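Local coordinates for carbohydrate binding module (Uncultured bacterium, PDB 2W3J), which probably binds uronic acid-containing sugars, as a calcium-bearing, non-catalytic carbohydrate-binding module of family 35, at residues Ala55-Ala69 / Leu81-Val95. Numbering follows the deposited sequence.
Sequences AQIRFGNGGTSARRA and LDFPTNSNWTQWQTV
Between F83 and Q93 the ring of F59 is held on both faces: F83 sends its CD1 edge onto the centre of one, an edge-to-face pair with planes at 77°, while on the opposite face Q93 CB makes a CH-pi contact 3.7 Å from the ring centroid. P84 O meets the ring's edge, and the same edge of F83 that touches F59 also takes I57 CG2. With chi1 at 68°, CG between the backbone N and the carbonyl carbon, the F59 ring is directed toward F83 and Q93. R58 lays its guanidinium nearly flat on W92, planes 15° apart and W92 CB beneath one face; NH1 also forms a salt bridge with D122, a calcium ligand. The W89 indole receives G62 on one face, G62 CA standing 3.7 Å from the centroid of its five-membered ring; R67 NH2 comes to its edge, while R67 NH1 is hydrogen-bonded to L118 O.

In this beta-sandwich module the strands 55-60 and 93-95 run antiparallel, with I57-V95 and F59-Q93 as hydrogen-bonded pairs, and A69 pairs with L81 beyond the loops. Between these two paired regions, N61 ties the loops together. Its ND2 donates in the amide plane to F83 O (2.9 Å) and S65 O (3.0 Å), while OD1 accepts from G63 N in an Asx turn. F83 O is gripped from opposite faces of its carbonyl plane, by N61 ND2 and R67 N. At N61, an alanine would probably leave S65 O without this donor, F83 O with R67 N alone of the two, and the G63 turn without its acceptor. T85 OG1 donates to G63 O at 2.7 Å and accepts from S87 N, an ST turn.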
loop_
_atom_site.group_PDB
_atom_site.type_symbol
_atom_site.label_atom_id
_atom_site.label_comp_id
_atom_site.label_asym_id
_atom_site.label_seq_id
_atom_site.Cartn_x
_atom_site.Cartn_y
_atom_site.Cartn_z
ATOM N N ALA A 55 -2.820 -6.407 7.386
ATOM C CA ALA A 55 -3.058 -5.257 6.499
ATOM C C ALA A 55 -3.684 -5.799 5.222
ATOM O O ALA A 55 -3.430 -6.935 4.809
ATOM C CB ALA A 55 -1.763 -4.535 6.169
ATOM N N GLN A 56 -4.565 -5.017 4.622
ATOM C CA GLN A 56 -5.086 -5.391 3.330
ATOM C C GLN A 56 -4.847 -4.259 2.335
ATOM O O GLN A 56 -5.234 -3.123 2.576
ATOM C CB GLN A 56 -6.589 -5.664 3.427
ATOM C CG GLN A 56 -7.186 -6.062 2.065
ATOM C CD GLN A 56 -8.604 -6.527 2.188
ATOM O OE1 GLN A 56 -8.872 -7.714 2.456
ATOM N NE2 GLN A 56 -9.527 -5.610 2.006
ATOM N N ILE A 57 -4.225 -4.587 1.209
ATOM C CA ILE A 57 -3.937 -3.583 0.177
ATOM C C ILE A 57 -4.906 -3.769 -0.949
ATOM O O ILE A 57 -5.075 -4.883 -1.449
ATOM C CB ILE A 57 -2.487 -3.756 -0.349
ATOM C CG1 ILE A 57 -1.511 -3.566 0.821
ATOM C CG2 ILE A 57 -2.189 -2.699 -1.464
ATOM C CD1 ILE A 57 -0.019 -3.976 0.498
ATOM N N ARG A 58 -5.609 -2.693 -1.325
ATOM C CA ARG A 58 -6.563 -2.789 -2.433
ATOM C C ARG A 58 -5.899 -2.155 -3.660
ATOM O O ARG A 58 -5.307 -1.085 -3.574
ATOM C CB ARG A 58 -7.861 -2.053 -2.095
ATOM C CG ARG A 58 -8.976 -2.244 -3.104
ATOM C CD ARG A 58 -10.305 -1.654 -2.552
ATOM N NE ARG A 58 -11.439 -1.952 -3.430
ATOM C CZ ARG A 58 -11.982 -1.094 -4.298
ATOM N NH1 ARG A 58 -11.483 0.132 -4.462
ATOM N NH2 ARG A 58 -13.016 -1.493 -5.036
ATOM N N PHE A 59 -5.968 -2.837 -4.794
ATOM C CA PHE A 59 -5.146 -2.437 -5.930
ATOM C C PHE A 59 -5.801 -2.778 -7.246
ATOM O O PHE A 59 -6.712 -3.645 -7.315
ATOM C CB PHE A 59 -3.748 -3.125 -5.856
ATOM C CG PHE A 59 -3.781 -4.634 -6.057
ATOM C CD1 PHE A 59 -3.547 -5.201 -7.329
ATOM C CD2 PHE A 59 -4.020 -5.476 -4.980
ATOM C CE1 PHE A 59 -3.554 -6.592 -7.506
ATOM C CE2 PHE A 59 -4.041 -6.880 -5.146
ATOM C CZ PHE A 59 -3.795 -7.440 -6.405
ATOM N N GLY A 60 -5.329 -2.095 -8.284
ATOM C CA GLY A 60 -5.763 -2.383 -9.644
ATOM C C GLY A 60 -4.568 -2.842 -10.447
ATOM O O GLY A 60 -3.474 -2.255 -10.403
ATOM N N ASN A 61 -4.774 -3.931 -11.156
ATOM C CA ASN A 61 -3.762 -4.396 -12.108
ATOM C C ASN A 61 -4.441 -5.207 -13.208
ATOM O O ASN A 61 -4.823 -6.366 -13.025
ATOM C CB ASN A 61 -2.638 -5.218 -11.423
ATOM C CG ASN A 61 -1.590 -5.678 -12.443
ATOM O OD1 ASN A 61 -1.595 -5.187 -13.565
ATOM N ND2 ASN A 61 -0.678 -6.607 -12.046
ATOM N N GLY A 62 -4.609 -4.565 -14.355
ATOM C CA GLY A 62 -5.150 -5.248 -15.548
ATOM C C GLY A 62 -4.088 -5.291 -16.630
ATOM O O GLY A 62 -4.397 -5.517 -17.795
ATOM N N GLY A 63 -2.832 -5.116 -16.233
ATOM C CA GLY A 63 -1.692 -5.081 -17.153
ATOM C C GLY A 63 -1.231 -6.446 -17.624
ATOM O O GLY A 63 -1.877 -7.482 -17.386
ATOM N N THR A 64 -0.099 -6.462 -18.320
ATOM C CA THR A 64 0.288 -7.699 -18.985
ATOM C C THR A 64 0.956 -8.688 -18.024
ATOM O O THR A 64 1.116 -9.866 -18.356
ATOM C CB THR A 64 1.161 -7.416 -20.249
ATOM O OG1 THR A 64 2.179 -6.484 -19.912
ATOM C CG2 THR A 64 0.323 -6.740 -21.339
ATOM N N SER A 65 1.333 -8.247 -16.818
ATOM C CA SER A 65 1.920 -9.182 -15.882
ATOM C C SER A 65 1.672 -8.789 -14.420
ATOM O O SER A 65 1.157 -7.699 -14.144
ATOM C CB SER A 65 3.409 -9.296 -16.147
ATOM O OG SER A 65 4.052 -8.098 -15.732
ATOM N N ALA A 66 2.044 -9.684 -13.504
ATOM C CA ALA A 66 2.012 -9.375 -12.070
ATOM C C ALA A 66 2.988 -8.238 -11.816
ATOM O O ALA A 66 3.892 -8.006 -12.622
ATOM C CB ALA A 66 2.353 -10.621 -11.246
ATOM N N ARG A 67 2.779 -7.469 -10.743
ATOM C CA ARG A 67 3.683 -6.380 -10.405
ATOM C C ARG A 67 4.207 -6.607 -9.006
ATOM O O ARG A 67 3.798 -5.963 -8.046
ATOM C CB ARG A 67 2.962 -5.043 -10.494
ATOM C CG ARG A 67 2.614 -4.716 -11.945
ATOM C CD ARG A 67 2.106 -3.302 -12.112
ATOM N NE ARG A 67 1.585 -3.132 -13.478
ATOM C CZ ARG A 67 0.996 -2.021 -13.901
ATOM N NH1 ARG A 67 0.913 -0.979 -13.080
ATOM N NH2 ARG A 67 0.520 -1.942 -15.153
ATOM N N ARG A 68 5.125 -7.554 -8.893
ATOM C CA ARG A 68 5.625 -7.938 -7.575
ATOM C C ARG A 68 6.200 -6.745 -6.820
ATOM O O ARG A 68 6.850 -5.878 -7.394
ATOM C CB ARG A 68 6.633 -9.092 -7.720
ATOM C CG ARG A 68 5.974 -10.350 -8.274
ATOM C CD ARG A 68 6.910 -11.584 -8.292
ATOM N NE ARG A 68 7.323 -12.022 -6.955
ATOM C CZ ARG A 68 6.607 -12.836 -6.185
ATOM N NH1 ARG A 68 5.420 -13.272 -6.594
ATOM N NH2 ARG A 68 7.067 -13.198 -4.998
ATOM N N ALA A 69 5.952 -6.704 -5.503
ATOM C CA ALA A 69 6.444 -5.604 -4.676
ATOM C C ALA A 69 6.663 -6.107 -3.260
ATOM O O ALA A 69 5.966 -6.999 -2.804
ATOM C CB ALA A 69 5.427 -4.459 -4.627
ATOM N N LEU A 81 4.827 -9.594 -2.282
ATOM C CA LEU A 81 3.493 -9.931 -2.726
ATOM C C LEU A 81 3.480 -9.878 -4.249
ATOM O O LEU A 81 4.224 -9.114 -4.844
ATOM C CB LEU A 81 2.463 -8.919 -2.182
ATOM C CG LEU A 81 2.360 -8.800 -0.653
ATOM C CD1 LEU A 81 1.269 -7.792 -0.237
ATOM C CD2 LEU A 81 2.082 -10.158 -0.088
ATOM N N ASP A 82 2.636 -10.689 -4.857
ATOM C CA ASP A 82 2.628 -10.868 -6.313
ATOM C C ASP A 82 1.907 -9.719 -7.062
ATOM O O ASP A 82 2.374 -9.276 -8.109
ATOM C CB ASP A 82 1.920 -12.178 -6.638
ATOM C CG ASP A 82 2.191 -12.661 -8.054
ATOM O OD1 ASP A 82 3.384 -12.685 -8.467
ATOM O OD2 ASP A 82 1.193 -13.015 -8.761
ATOM N N PHE A 83 0.744 -9.287 -6.542
ATOM C CA PHE A 83 -0.098 -8.311 -7.280
ATOM C C PHE A 83 -0.393 -8.743 -8.714
ATOM O O PHE A 83 0.026 -8.108 -9.678
ATOM C CB PHE A 83 0.550 -6.927 -7.279
ATOM C CG PHE A 83 0.648 -6.308 -5.914
ATOM C CD1 PHE A 83 -0.444 -5.615 -5.360
ATOM C CD2 PHE A 83 1.816 -6.395 -5.188
ATOM C CE1 PHE A 83 -0.342 -5.012 -4.076
ATOM C CE2 PHE A 83 1.910 -5.830 -3.907
ATOM C CZ PHE A 83 0.828 -5.141 -3.358
ATOM N N PRO A 84 -1.100 -9.852 -8.852
ATOM C CA PRO A 84 -1.352 -10.441 -10.147
ATOM C C PRO A 84 -2.226 -9.542 -10.994
ATOM O O PRO A 84 -2.995 -8.715 -10.460
ATOM C CB PRO A 84 -2.125 -11.703 -9.800
ATOM C CG PRO A 84 -2.797 -11.403 -8.501
ATOM C CD PRO A 84 -1.725 -10.617 -7.762
ATOM N N THR A 85 -2.123 -9.708 -12.309
ATOM C CA THR A 85 -3.085 -9.065 -13.190
ATOM C C THR A 85 -4.374 -9.887 -13.346
ATOM O O THR A 85 -4.345 -11.127 -13.363
ATOM C CB THR A 85 -2.484 -8.796 -14.562
ATOM O OG1 THR A 85 -3.505 -8.296 -15.422
ATOM C CG2 THR A 85 -1.942 -10.099 -15.193
ATOM N N ASN A 86 -5.518 -9.217 -13.476
ATOM C CA ASN A 86 -6.735 -9.891 -13.901
ATOM C C ASN A 86 -7.250 -9.363 -15.260
ATOM O O ASN A 86 -8.374 -9.668 -15.642
ATOM C CB ASN A 86 -7.834 -9.748 -12.828
ATOM C CG ASN A 86 -8.204 -8.296 -12.588
ATOM O OD1 ASN A 86 -7.652 -7.414 -13.245
ATOM N ND2 ASN A 86 -9.142 -8.042 -11.652
ATOM N N SER A 87 -6.445 -8.565 -15.959
ATOM C CA SER A 87 -6.803 -8.036 -17.289
ATOM C C SER A 87 -8.098 -7.270 -17.230
ATOM O O SER A 87 -8.798 -7.159 -18.225
ATOM C CB SER A 87 -6.959 -9.179 -18.322
ATOM O OG SER A 87 -5.727 -9.891 -18.456
ATOM N N ASN A 88 -8.430 -6.737 -16.060
ATOM C CA ASN A 88 -9.696 -6.066 -15.876
ATOM C C ASN A 88 -9.546 -4.917 -14.870
ATOM O O ASN A 88 -9.626 -5.114 -13.639
ATOM C CB ASN A 88 -10.769 -7.049 -15.366
ATOM C CG ASN A 88 -12.164 -6.440 -15.374
ATOM O OD1 ASN A 88 -12.334 -5.211 -15.336
ATOM N ND2 ASN A 88 -13.170 -7.287 -15.368
ATOM N N TRP A 89 -9.352 -3.721 -15.409
ATOM C CA TRP A 89 -9.095 -2.537 -14.564
ATOM C C TRP A 89 -10.351 -2.098 -13.838
ATOM O O TRP A 89 -10.283 -1.217 -12.981
ATOM C CB TRP A 89 -8.608 -1.379 -15.432
ATOM C CG TRP A 89 -7.257 -1.590 -16.012
ATOM C CD1 TRP A 89 -6.957 -1.921 -17.295
ATOM C CD2 TRP A 89 -5.998 -1.493 -15.308
ATOM N NE1 TRP A 89 -5.586 -2.031 -17.443
ATOM C CE2 TRP A 89 -4.979 -1.765 -16.241
ATOM C CE3 TRP A 89 -5.639 -1.179 -13.982
ATOM C CZ2 TRP A 89 -3.619 -1.730 -15.897
ATOM C CZ3 TRP A 89 -4.273 -1.159 -13.645
ATOM C CH2 TRP A 89 -3.295 -1.409 -14.608
ATOM N N THR A 90 -11.507 -2.667 -14.196
ATOM C CA THR A 90 -12.748 -2.337 -13.470
ATOM C C THR A 90 -12.941 -3.184 -12.207
ATOM O O THR A 90 -13.780 -2.867 -11.348
ATOM C CB THR A 90 -14.020 -2.463 -14.323
ATOM O OG1 THR A 90 -14.454 -3.842 -14.372
ATOM C CG2 THR A 90 -13.779 -1.922 -15.738
ATOM N N GLN A 91 -12.166 -4.250 -12.108
ATOM C CA GLN A 91 -12.268 -5.149 -10.971
ATOM C C GLN A 91 -11.043 -4.973 -10.084
ATOM O O GLN A 91 -9.937 -5.458 -10.384
ATOM C CB GLN A 91 -12.405 -6.597 -11.444
ATOM C CG GLN A 91 -12.371 -7.621 -10.319
ATOM C CD GLN A 91 -13.595 -7.535 -9.419
ATOM O OE1 GLN A 91 -14.703 -7.857 -9.838
ATOM N NE2 GLN A 91 -13.398 -7.084 -8.181
ATOM N N TRP A 92 -11.225 -4.224 -9.015
ATOM C CA TRP A 92 -10.146 -3.984 -8.081
ATOM C C TRP A 92 -9.902 -5.285 -7.307
ATOM O O TRP A 92 -10.808 -6.133 -7.201
ATOM C CB TRP A 92 -10.540 -2.831 -7.144
ATOM C CG TRP A 92 -10.588 -1.521 -7.881
ATOM C CD1 TRP A 92 -11.590 -1.051 -8.691
ATOM C CD2 TRP A 92 -9.546 -0.549 -7.918
ATOM N NE1 TRP A 92 -11.242 0.191 -9.209
ATOM C CE2 TRP A 92 -9.991 0.517 -8.749
ATOM C CE3 TRP A 92 -8.288 -0.455 -7.304
ATOM C CZ2 TRP A 92 -9.209 1.648 -8.993
ATOM C CZ3 TRP A 92 -7.506 0.668 -7.567
ATOM C CH2 TRP A 92 -7.984 1.710 -8.378
ATOM N N GLN A 93 -8.687 -5.441 -6.777
ATOM C CA GLN A 93 -8.285 -6.698 -6.125
ATOM C C GLN A 93 -7.805 -6.363 -4.733
ATOM O O GLN A 93 -7.522 -5.204 -4.428
ATOM C CB GLN A 93 -7.141 -7.345 -6.906
ATOM C CG GLN A 93 -7.504 -7.658 -8.384
ATOM C CD GLN A 93 -6.332 -8.273 -9.127
ATOM O OE1 GLN A 93 -5.816 -7.714 -10.109
ATOM N NE2 GLN A 93 -5.910 -9.453 -8.671
ATOM N N THR A 94 -7.712 -7.368 -3.872
ATOM C CA THR A 94 -7.180 -7.125 -2.536
ATOM C C THR A 94 -6.159 -8.213 -2.213
ATOM O O THR A 94 -6.249 -9.326 -2.738
ATOM C CB THR A 94 -8.282 -7.125 -1.463
ATOM O OG1 THR A 94 -9.048 -8.334 -1.555
ATOM C CG2 THR A 94 -9.218 -5.927 -1.642
ATOM N N VAL A 95 -5.159 -7.869 -1.406
ATOM C CA VAL A 95 -4.219 -8.871 -0.926
ATOM C C VAL A 95 -3.994 -8.593 0.546
ATOM O O VAL A 95 -3.864 -7.440 0.949
ATOM C CB VAL A 95 -2.889 -8.864 -1.711
ATOM C CG1 VAL A 95 -2.203 -7.489 -1.716
ATOM C CG2 VAL A 95 -1.919 -9.964 -1.168
HETATM O O HOH W 1 -7.298 -5.339 -11.409
HETATM O O HOH W 2 -3.260 -9.153 -19.398
#